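Local atomic coordinates of protein CPn_0803/CP_1068/CPj0803/CpB0832 (Chlamydophila pneumoniae, PDB entry 3Q9D), a protein that is of unknown function but is a coiled-coil chlamydial protein that may belong to the needle tip of the type III secretion system. Residues A[57-61]-A[73-77]; A[136-142]-A[154-160]. All blocks are in the same frame, centred on the assembly; numbering follows the deposited sequence. Where two conformers were deposited one is given.

Overall arrangement
Contact 1 (57-61 with 73-77) joins two antiparallel helices of the N-terminal helical part, and contact 2 (136-142 with 154-160) joins the two strands of a beta hairpin further along the chain. They lie in series and on opposite sides of the chain's centre: their centres are 29 Å apart, and their nearest atoms, about 15 Å apart, do not touch. Helix 107-133 runs between them in sequence, packing on L58 and F74 of contact 1 and on V160 of contact 2. The six-chain assembly brings the two kinds of contact together: E73 OE2 is hydrogen-bonded to N138 ND2 of a neighbouring subunit, with E73 packed on F139 of that chain.

Contact 1. Residues A[57-61]-A[73-77]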
ATOM      1  N   ASN A  57     -27.776  -3.523   6.307  1.00 20.19           N
ATOM      2  CA  ASN A  57     -26.521  -4.027   6.858  1.00 22.24           C
ATOM      3  C   ASN A  57     -25.576  -4.639   5.801  1.00 19.91           C
ATOM      4  O   ASN A  57     -24.362  -4.433   5.831  1.00 19.55           O
ATOM      5  CB  ASN A  57     -26.831  -5.016   7.995  1.00 24.30           C
ATOM      6  CG  ASN A  57     -27.288  -4.299   9.255  1.00 34.57           C
ATOM      7  OD1 ASN A  57     -26.690  -3.295   9.632  1.00 34.16           O
ATOM      8  ND2 ASN A  57     -28.345  -4.791   9.897  1.00 32.20           N
ATOM      9  N   LEU A  58     -26.144  -5.359   4.845  1.00 19.89           N
ATOM     10  CA  LEU A  58     -25.351  -5.918   3.765  1.00 21.05           C
ATOM     11  C   LEU A  58     -24.865  -4.803   2.838  1.00 15.42           C
ATOM     12  O   LEU A  58     -23.707  -4.806   2.420  1.00 19.99           O
ATOM     13  CB  LEU A  58     -26.138  -6.968   2.990  1.00 14.60           C
ATOM     14  CG  LEU A  58     -26.490  -8.241   3.767  1.00 18.56           C
ATOM     15  CD1 LEU A  58     -27.485  -9.092   2.990  1.00 31.14           C
ATOM     16  CD2 LEU A  58     -25.261  -9.060   4.130  1.00 17.51           C
ATOM     17  N   LYS A  59     -25.745  -3.869   2.489  1.00 18.87           N
ATOM     18  CA  LYS A  59     -25.291  -2.731   1.696  1.00 23.15           C
ATOM     19  C   LYS A  59     -24.103  -2.053   2.366  1.00 21.86           C
ATOM     20  O   LYS A  59     -23.165  -1.646   1.697  1.00 18.77           O
ATOM     21  CB  LYS A  59     -26.407  -1.706   1.492  1.00 17.83           C
ATOM     22  CG  LYS A  59     -27.433  -2.134   0.411  1.00 15.97           C
ATOM     23  CD  LYS A  59     -28.545  -1.080   0.290  1.00 26.42           C
ATOM     24  CE  LYS A  59     -29.493  -1.421  -0.881  1.00 36.41           C
ATOM     25  NZ  LYS A  59     -28.759  -1.374  -2.208  1.00 33.75           N
ATOM     26  N   ARG A  60     -24.156  -1.902   3.684  1.00 17.24           N
ATOM     27  CA  ARG A  60     -23.066  -1.262   4.422  0.53 16.83           C
ATOM     28  C   ARG A  60     -21.758  -2.035   4.290  1.00 21.44           C
ATOM     29  O   ARG A  60     -20.710  -1.473   3.955  1.00 16.12           O
ATOM     30  CB  ARG A  60     -23.437  -1.126   5.905  0.53 16.92           C
ATOM     31  CG  ARG A  60     -22.407  -0.361   6.739  0.53 26.16           C
ATOM     32  CD  ARG A  60     -22.978   0.056   8.109  0.53 31.62           C
ATOM     33  NE  ARG A  60     -24.370   0.499   8.018  0.53 37.27           N
ATOM     34  CZ  ARG A  60     -25.401  -0.216   8.455  0.53 36.49           C
ATOM     35  NH1 ARG A  60     -26.634   0.241   8.332  0.53 31.19           N
ATOM     36  NH2 ARG A  60     -25.189  -1.391   9.019  0.53 42.77           N
ATOM     37  N   ILE A  61     -21.798  -3.335   4.562  1.00 18.66           N
ATOM     38  CA  ILE A  61     -20.535  -4.060   4.556  0.59 19.90           C
ATOM     39  C   ILE A  61     -19.950  -4.157   3.154  1.00 22.41           C
ATOM     40  O   ILE A  61     -18.735  -4.173   3.011  1.00 20.09           O
ATOM     41  CB  ILE A  61     -20.613  -5.457   5.212  0.59 21.77           C
ATOM     42  CG1 ILE A  61     -21.437  -6.420   4.358  0.59 21.42           C
ATOM     43  CG2 ILE A  61     -21.181  -5.374   6.630  0.59 21.23           C
ATOM     44  CD1 ILE A  61     -21.560  -7.800   4.988  0.59 23.58           C
ATOM     45  N   GLU A  73     -17.512 -11.012   8.443  1.00 14.60           N
ATOM     46  CA  GLU A  73     -18.344  -9.877   8.830  1.00 16.40           C
ATOM     47  C   GLU A  73     -19.795 -10.116   8.400  1.00 18.78           C
ATOM     48  O   GLU A  73     -20.732  -9.820   9.139  1.00 19.40           O
ATOM     49  CB  GLU A  73     -17.814  -8.583   8.198  1.00 16.05           C
ATOM     50  CG  GLU A  73     -18.550  -7.343   8.679  1.00 29.35           C
ATOM     51  CD  GLU A  73     -17.923  -6.035   8.173  1.00 37.24           C
ATOM     52  OE1 GLU A  73     -17.043  -6.099   7.283  1.00 32.72           O
ATOM     53  OE2 GLU A  73     -18.327  -4.949   8.671  1.00 32.92           O
ATOM     54  N   PHE A  74     -19.962 -10.656   7.197  1.00 14.88           N
ATOM     55  CA  PHE A  74     -21.261 -11.084   6.711  1.00 17.80           C
ATOM     56  C   PHE A  74     -21.921 -12.140   7.628  1.00 18.70           C
ATOM     57  O   PHE A  74     -23.103 -12.044   7.955  1.00 17.22           O
ATOM     58  CB  PHE A  74     -21.118 -11.626   5.283  1.00 13.22           C
ATOM     59  CG  PHE A  74     -22.187 -12.605   4.901  1.00 20.63           C
ATOM     60  CD1 PHE A  74     -23.462 -12.170   4.561  1.00 19.64           C
ATOM     61  CD2 PHE A  74     -21.915 -13.969   4.872  1.00 21.70           C
ATOM     62  CE1 PHE A  74     -24.474 -13.101   4.201  1.00 16.82           C
ATOM     63  CE2 PHE A  74     -22.907 -14.893   4.511  1.00 20.92           C
ATOM     64  CZ  PHE A  74     -24.175 -14.461   4.183  1.00 17.43           C
ATOM     65  N   GLN A  75     -21.178 -13.162   8.028  1.00 17.85           N
ATOM     66  CA  GLN A  75     -21.752 -14.158   8.937  1.00 16.09           C
ATOM     67  C   GLN A  75     -22.239 -13.497  10.208  1.00 19.50           C
ATOM     68  O   GLN A  75     -23.278 -13.845  10.731  1.00 21.06           O
ATOM     69  CB  GLN A  75     -20.704 -15.220   9.298  1.00 15.22           C
ATOM     70  CG  GLN A  75     -20.309 -16.113   8.127  1.00 18.13           C
ATOM     71  CD  GLN A  75     -19.291 -17.150   8.558  1.00 22.19           C
ATOM     72  OE1 GLN A  75     -18.206 -16.803   9.020  1.00 19.71           O
ATOM     73  NE2 GLN A  75     -19.653 -18.427   8.447  1.00 23.23           N
ATOM     74  N   ASN A  76     -21.472 -12.545  10.715  1.00 17.82           N
ATOM     75  CA  ASN A  76     -21.850 -11.844  11.953  1.00 15.96           C
ATOM     76  C   ASN A  76     -23.162 -11.061  11.785  1.00 23.73           C
ATOM     77  O   ASN A  76     -24.005 -11.055  12.676  1.00 24.32           O
ATOM     78  CB  ASN A  76     -20.723 -10.911  12.397  1.00 23.23           C
ATOM     79  CG  ASN A  76     -21.045 -10.183  13.693  1.00 30.59           C
ATOM     80  OD1 ASN A  76     -21.185 -10.809  14.737  1.00 33.30           O
ATOM     81  ND2 ASN A  76     -21.171  -8.860  13.625  1.00 32.31           N
ATOM     82  N   VAL A  77     -23.331 -10.434  10.622  1.00 19.91           N
ATOM     83  CA  VAL A  77     -24.576  -9.753  10.264  1.00 20.57           C
ATOM     84  C   VAL A  77     -25.758 -10.720  10.250  1.00 25.53           C
ATOM     85  O   VAL A  77     -26.826 -10.427  10.790  1.00 24.47           O
ATOM     86  CB  VAL A  77     -24.444  -9.077   8.871  1.00 23.43           C
ATOM     87  CG1 VAL A  77     -25.823  -8.729   8.286  1.00 19.64           C
ATOM     88  CG2 VAL A  77     -23.567  -7.817   8.990  1.00 25.52           C
TER
HETATM   89  O   HOH W   1     -17.086  -3.750   5.629  1.00 32.52           O
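In the conformer given, I61 has a chi1 of 70°, which places CG1 between the backbone N and the carbonyl carbon and turns CG2 toward E73; the extended chain beyond CG1 carries CD1 to F74 instead. There I61 CD1 ends against the base of F74, 3.9 Å from F74 CB, and the two side chains meet at a slant. On the CG2 side, E73 has its CG opposite its own backbone N (chi1 -174°) and its chain runs on extended. The two side chains run past one another in opposing directions, with I61 CG2 lying 3.5 Å from E73 OE2. This is van der Waals contact between a methyl and a carboxylate. The polar needs of that group are met elsewhere: OE2 is hydrogen-bonded to N138 of a neighbouring subunit, and OE1 accepts from a water, 2.9 Å between E73 OE1 and the water oxygen, which also donates to the carbonyl O of I61.

The two segments form part of an antiparallel helical hairpin, helix 48-61 followed by helix 70-82, with local axes at 165° and 10.4 Å apart. At that separation the gap is bridged by side chains. L58 presents CD2 to the rim of the F74 ring, near the ring plane, with L58 CD2 at 3.6 Å from F74 CD1. Further along, V77 divides its methyls: CG1 rests on the aliphatic carbon of N57, with N57 CB and V77 CG1 3.9 Å apart, while CG2 faces I61 CG2 more loosely. L96 of helix 86-98 touches both L58 and F74, and helix 107-133 adds F120 against L58 and I124 against F74, which extends this apolar layer into the rest of the helical bundle.

Contact 2. Residues A[136-142]-A[154-160]; sequences FINFITS and LNRLARV
Backbone hydrogen bonds tie F139 to A158 and T141 to R156 as the hydrogen-bonded pairs of an antiparallel hairpin. Their lengths run from 2.8 Å, for R156 N to T141 O, to 3.2 Å, for F139 N to A158 O. That longer bond belongs to a classic beta bulge: two successive residues, N138 and F139, stand opposite the single residue A158, whose carbonyl O accepts from both amides. N138 N lies in the carbonyl plane, whereas F139 N is tilted 29° from it. The register therefore differs by one between the I137-R159 and F139-A158 pairs. Beyond the bulge, V160 N reaches F136 O at 2.8 Å, closing the ladder at the open end of the hairpin.

Among side-chain polar contacts, S142 OG donates to N155 OD1 within the amide's carbonyl plane, though their 2.5 Å separation is doubtfully short. N155 ND2 turns to strand 164-170, bonding T169 OG1 and L167 O, while S142 OG also pairs with H180 of a neighbouring subunit. A water joins T141 OG1, as donor at 2.7 Å to the water oxygen, to the carbonyl O of L154.

Apolar contact is sparser. I140 and, in the conformer given, L157 run alongside each other in the same direction, with I140 CD1 and L157 CD1 4.0 Å apart; F139 CB lies 4.3 Å from A158 CB.

The two ND2 bonds probably fix the amide rotation of N155. Separately, its OD1 meets S142 on strand 137-147 and its ND2 meets strand 164-170, so one polar side chain links all three strands.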
ATOM      1  N   PHE A 136      -4.160 -16.015  -4.472  1.00 16.47           N
ATOM      2  CA  PHE A 136      -3.847 -16.711  -5.713  1.00 13.91           C
ATOM      3  C   PHE A 136      -3.926 -15.780  -6.915  1.00 17.88           C
ATOM      4  O   PHE A 136      -4.715 -14.822  -6.947  1.00 15.49           O
ATOM      5  CB  PHE A 136      -4.738 -17.939  -5.901  1.00 16.75           C
ATOM      6  CG  PHE A 136      -4.267 -19.137  -5.102  1.00 16.63           C
ATOM      7  CD1 PHE A 136      -3.644 -20.206  -5.736  1.00 17.18           C
ATOM      8  CD2 PHE A 136      -4.451 -19.186  -3.722  1.00 18.61           C
ATOM      9  CE1 PHE A 136      -3.216 -21.322  -4.998  1.00 24.39           C
ATOM     10  CE2 PHE A 136      -4.030 -20.293  -2.983  1.00 25.15           C
ATOM     11  CZ  PHE A 136      -3.407 -21.358  -3.631  1.00 24.47           C
ATOM     12  N   ILE A 137      -3.102 -16.069  -7.908  1.00 14.07           N
ATOM     13  CA  ILE A 137      -3.170 -15.344  -9.163  1.00 16.48           C
ATOM     14  C   ILE A 137      -4.569 -15.497  -9.799  1.00 20.85           C
ATOM     15  O   ILE A 137      -5.186 -16.563  -9.724  1.00 15.80           O
ATOM     16  CB  ILE A 137      -2.096 -15.815 -10.150  1.00 18.18           C
ATOM     17  CG1 ILE A 137      -2.172 -14.954 -11.411  1.00 25.43           C
ATOM     18  CG2 ILE A 137      -2.276 -17.321 -10.488  1.00 19.08           C
ATOM     19  CD1 ILE A 137      -1.015 -15.160 -12.403  1.00 32.57           C
ATOM     20  N   ASN A 138      -5.080 -14.409 -10.373  1.00 16.50           N
ATOM     21  CA  ASN A 138      -6.386 -14.395 -11.033  1.00 16.88           C
ATOM     22  C   ASN A 138      -6.287 -13.998 -12.513  1.00 22.64           C
ATOM     23  O   ASN A 138      -7.061 -14.454 -13.349  1.00 22.97           O
ATOM     24  CB  ASN A 138      -7.312 -13.376 -10.338  1.00 14.99           C
ATOM     25  CG  ASN A 138      -8.706 -13.352 -10.956  1.00 29.32           C
ATOM     26  OD1 ASN A 138      -9.410 -14.351 -10.926  1.00 36.34           O
ATOM     27  ND2 ASN A 138      -9.100 -12.210 -11.522  1.00 30.31           N
ATOM     28  N   PHE A 139      -5.345 -13.123 -12.831  1.00 16.88           N
ATOM     29  CA  PHE A 139      -5.247 -12.624 -14.185  1.00 17.88           C
ATOM     30  C   PHE A 139      -3.883 -11.948 -14.385  1.00 17.14           C
ATOM     31  O   PHE A 139      -3.275 -11.495 -13.431  1.00 19.92           O
ATOM     32  CB  PHE A 139      -6.382 -11.606 -14.427  1.00 22.01           C
ATOM     33  CG  PHE A 139      -6.747 -11.438 -15.872  1.00 20.77           C
ATOM     34  CD1 PHE A 139      -7.578 -12.363 -16.515  1.00 26.29           C
ATOM     35  CD2 PHE A 139      -6.288 -10.349 -16.590  1.00 26.58           C
ATOM     36  CE1 PHE A 139      -7.916 -12.205 -17.865  1.00 24.08           C
ATOM     37  CE2 PHE A 139      -6.621 -10.184 -17.936  1.00 25.15           C
ATOM     38  CZ  PHE A 139      -7.433 -11.117 -18.575  1.00 20.11           C
ATOM     39  N   ILE A 140      -3.386 -11.930 -15.613  1.00 17.59           N
ATOM     40  CA  ILE A 140      -2.153 -11.197 -15.914  1.00 17.52           C
ATOM     41  C   ILE A 140      -2.311 -10.534 -17.270  1.00 19.65           C
ATOM     42  O   ILE A 140      -2.893 -11.121 -18.197  1.00 18.72           O
ATOM     43  CB  ILE A 140      -0.894 -12.119 -15.884  1.00 18.30           C
ATOM     44  CG1 ILE A 140       0.382 -11.354 -16.261  1.00 22.66           C
ATOM     45  CG2 ILE A 140      -1.055 -13.295 -16.806  1.00 25.42           C
ATOM     46  CD1 ILE A 140       1.636 -12.237 -16.228  1.00 24.93           C
ATOM     47  N   THR A 141      -1.831  -9.295 -17.385  1.00 14.76           N
ATOM     48  CA  THR A 141      -1.782  -8.641 -18.690  1.00 20.11           C
ATOM     49  C   THR A 141      -0.336  -8.258 -18.970  1.00 22.70           C
ATOM     50  O   THR A 141       0.449  -8.080 -18.038  1.00 20.97           O
ATOM     51  CB  THR A 141      -2.606  -7.341 -18.720  1.00 22.21           C
ATOM     52  OG1 THR A 141      -2.065  -6.417 -17.766  1.00 22.88           O
ATOM     53  CG2 THR A 141      -4.077  -7.607 -18.407  1.00 18.19           C
ATOM     54  N   SER A 142       0.003  -8.097 -20.242  1.00 17.95           N
ATOM     55  CA  SER A 142       1.338  -7.657 -20.634  1.00 25.35           C
ATOM     56  C   SER A 142       1.203  -6.718 -21.808  1.00 30.52           C
ATOM     57  O   SER A 142       0.392  -6.953 -22.701  1.00 29.86           O
ATOM     58  CB  SER A 142       2.218  -8.837 -21.047  1.00 29.06           C
ATOM     59  OG  SER A 142       2.476  -9.710 -19.953  1.00 30.34           O
ATOM     60  N   LEU A 154       5.492  -4.484 -19.984  1.00 19.29           N
ATOM     61  CA  LEU A 154       4.856  -3.997 -18.763  1.00 19.03           C
ATOM     62  C   LEU A 154       3.813  -5.036 -18.357  1.00 19.73           C
ATOM     63  O   LEU A 154       2.748  -5.150 -18.978  1.00 20.90           O
ATOM     64  CB  LEU A 154       4.198  -2.630 -19.009  1.00 20.96           C
ATOM     65  CG  LEU A 154       3.581  -1.867 -17.827  1.00 26.16           C
ATOM     66  CD1 LEU A 154       3.137  -0.486 -18.301  1.00 34.60           C
ATOM     67  CD2 LEU A 154       2.389  -2.612 -17.200  1.00 23.70           C
ATOM     68  N   ASN A 155       4.144  -5.833 -17.350  1.00 16.24           N
ATOM     69  CA  ASN A 155       3.245  -6.893 -16.900  1.00 17.52           C
ATOM     70  C   ASN A 155       2.425  -6.434 -15.717  1.00 17.98           C
ATOM     71  O   ASN A 155       2.931  -5.721 -14.850  1.00 17.23           O
ATOM     72  CB  ASN A 155       4.046  -8.130 -16.514  1.00 15.09           C
ATOM     73  CG  ASN A 155       4.971  -8.570 -17.624  1.00 24.05           C
ATOM     74  OD1 ASN A 155       4.522  -9.101 -18.639  1.00 21.27           O
ATOM     75  ND2 ASN A 155       6.263  -8.313 -17.458  1.00 22.17           N
ATOM     76  N   ARG A 156       1.161  -6.847 -15.678  1.00 14.78           N
ATOM     77  CA  ARG A 156       0.339  -6.587 -14.506  1.00 16.62           C
ATOM     78  C   ARG A 156      -0.220  -7.893 -13.969  1.00 19.76           C
ATOM     79  O   ARG A 156      -0.903  -8.598 -14.684  1.00 19.08           O
ATOM     80  CB  ARG A 156      -0.808  -5.617 -14.860  1.00 14.64           C
ATOM     81  CG  ARG A 156      -0.335  -4.202 -15.117  1.00 22.91           C
ATOM     82  CD  ARG A 156      -1.498  -3.332 -15.630  1.00 23.63           C
ATOM     83  NE  ARG A 156      -1.024  -2.061 -16.164  1.00 28.46           N
ATOM     84  CZ  ARG A 156      -0.621  -1.045 -15.401  1.00 24.21           C
ATOM     85  NH1 ARG A 156      -0.630  -1.158 -14.074  1.00 19.27           N
ATOM     86  NH2 ARG A 156      -0.198   0.075 -15.971  1.00 25.70           N
ATOM     87  N   LEU A 157       0.078  -8.199 -12.711  1.00 15.65           N
ATOM     88  CA  LEU A 157      -0.302  -9.381 -11.947  0.51 17.10           C
ATOM     89  C   LEU A 157      -1.544  -9.113 -11.103  1.00 20.31           C
ATOM     90  O   LEU A 157      -1.438  -8.101 -10.409  1.00 23.51           O
ATOM     91  CB  LEU A 157       0.852  -9.838 -11.055  0.51 20.76           C
ATOM     92  CG  LEU A 157       2.059 -10.451 -11.769  0.51 25.37           C
ATOM     93  CD1 LEU A 157       1.725 -11.841 -12.292  0.51 26.05           C
ATOM     94  CD2 LEU A 157       2.533  -9.548 -12.897  0.51 17.55           C
ATOM     95  N   ALA A 158      -2.695  -9.771 -11.245  1.00 16.17           N
ATOM     96  CA  ALA A 158      -3.856  -9.465 -10.411  1.00 14.61           C
ATOM     97  C   ALA A 158      -4.172 -10.715  -9.638  1.00 15.15           C
ATOM     98  O   ALA A 158      -4.176 -11.813 -10.209  1.00 19.10           O
ATOM     99  CB  ALA A 158      -5.073  -9.054 -11.287  1.00 14.83           C
ATOM    100  N   ARG A 159      -4.433 -10.562  -8.347  1.00 12.72           N
ATOM    101  CA  ARG A 159      -4.813 -11.698  -7.517  1.00 11.72           C
ATOM    102  C   ARG A 159      -6.327 -11.826  -7.369  1.00 16.73           C
ATOM    103  O   ARG A 159      -7.074 -10.904  -7.698  1.00 13.58           O
ATOM    104  CB  ARG A 159      -4.175 -11.566  -6.148  1.00 15.84           C
ATOM    105  CG  ARG A 159      -2.661 -11.407  -6.213  1.00 19.09           C
ATOM    106  CD  ARG A 159      -2.003 -11.534  -4.856  1.00 15.34           C
ATOM    107  NE  ARG A 159      -2.687 -10.747  -3.821  1.00 16.05           N
ATOM    108  CZ  ARG A 159      -2.133 -10.427  -2.652  1.00 20.61           C
ATOM    109  NH1 ARG A 159      -0.897 -10.828  -2.373  1.00 23.53           N
ATOM    110  NH2 ARG A 159      -2.812  -9.726  -1.751  1.00 20.27           N
ATOM    111  N   VAL A 160      -6.770 -12.975  -6.875  1.00 14.47           N
ATOM    112  CA  VAL A 160      -8.186 -13.201  -6.579  1.00 18.84           C
ATOM    113  C   VAL A 160      -8.757 -12.080  -5.685  1.00 22.71           C
ATOM    114  O   VAL A 160      -9.917 -11.705  -5.818  1.00 15.54           O
ATOM    115  CB  VAL A 160      -8.402 -14.585  -5.881  1.00 13.80           C
ATOM    116  CG1 VAL A 160      -9.808 -14.688  -5.286  1.00 17.88           C
ATOM    117  CG2 VAL A 160      -8.144 -15.737  -6.862  1.00 14.93           C
TER
HETATM  118  O   HOH W   2      -8.476  -9.474  -9.944  1.00 48.96           O
HETATM  119  O   HOH W   3      -0.098  -4.973 -18.924  1.00 22.03           O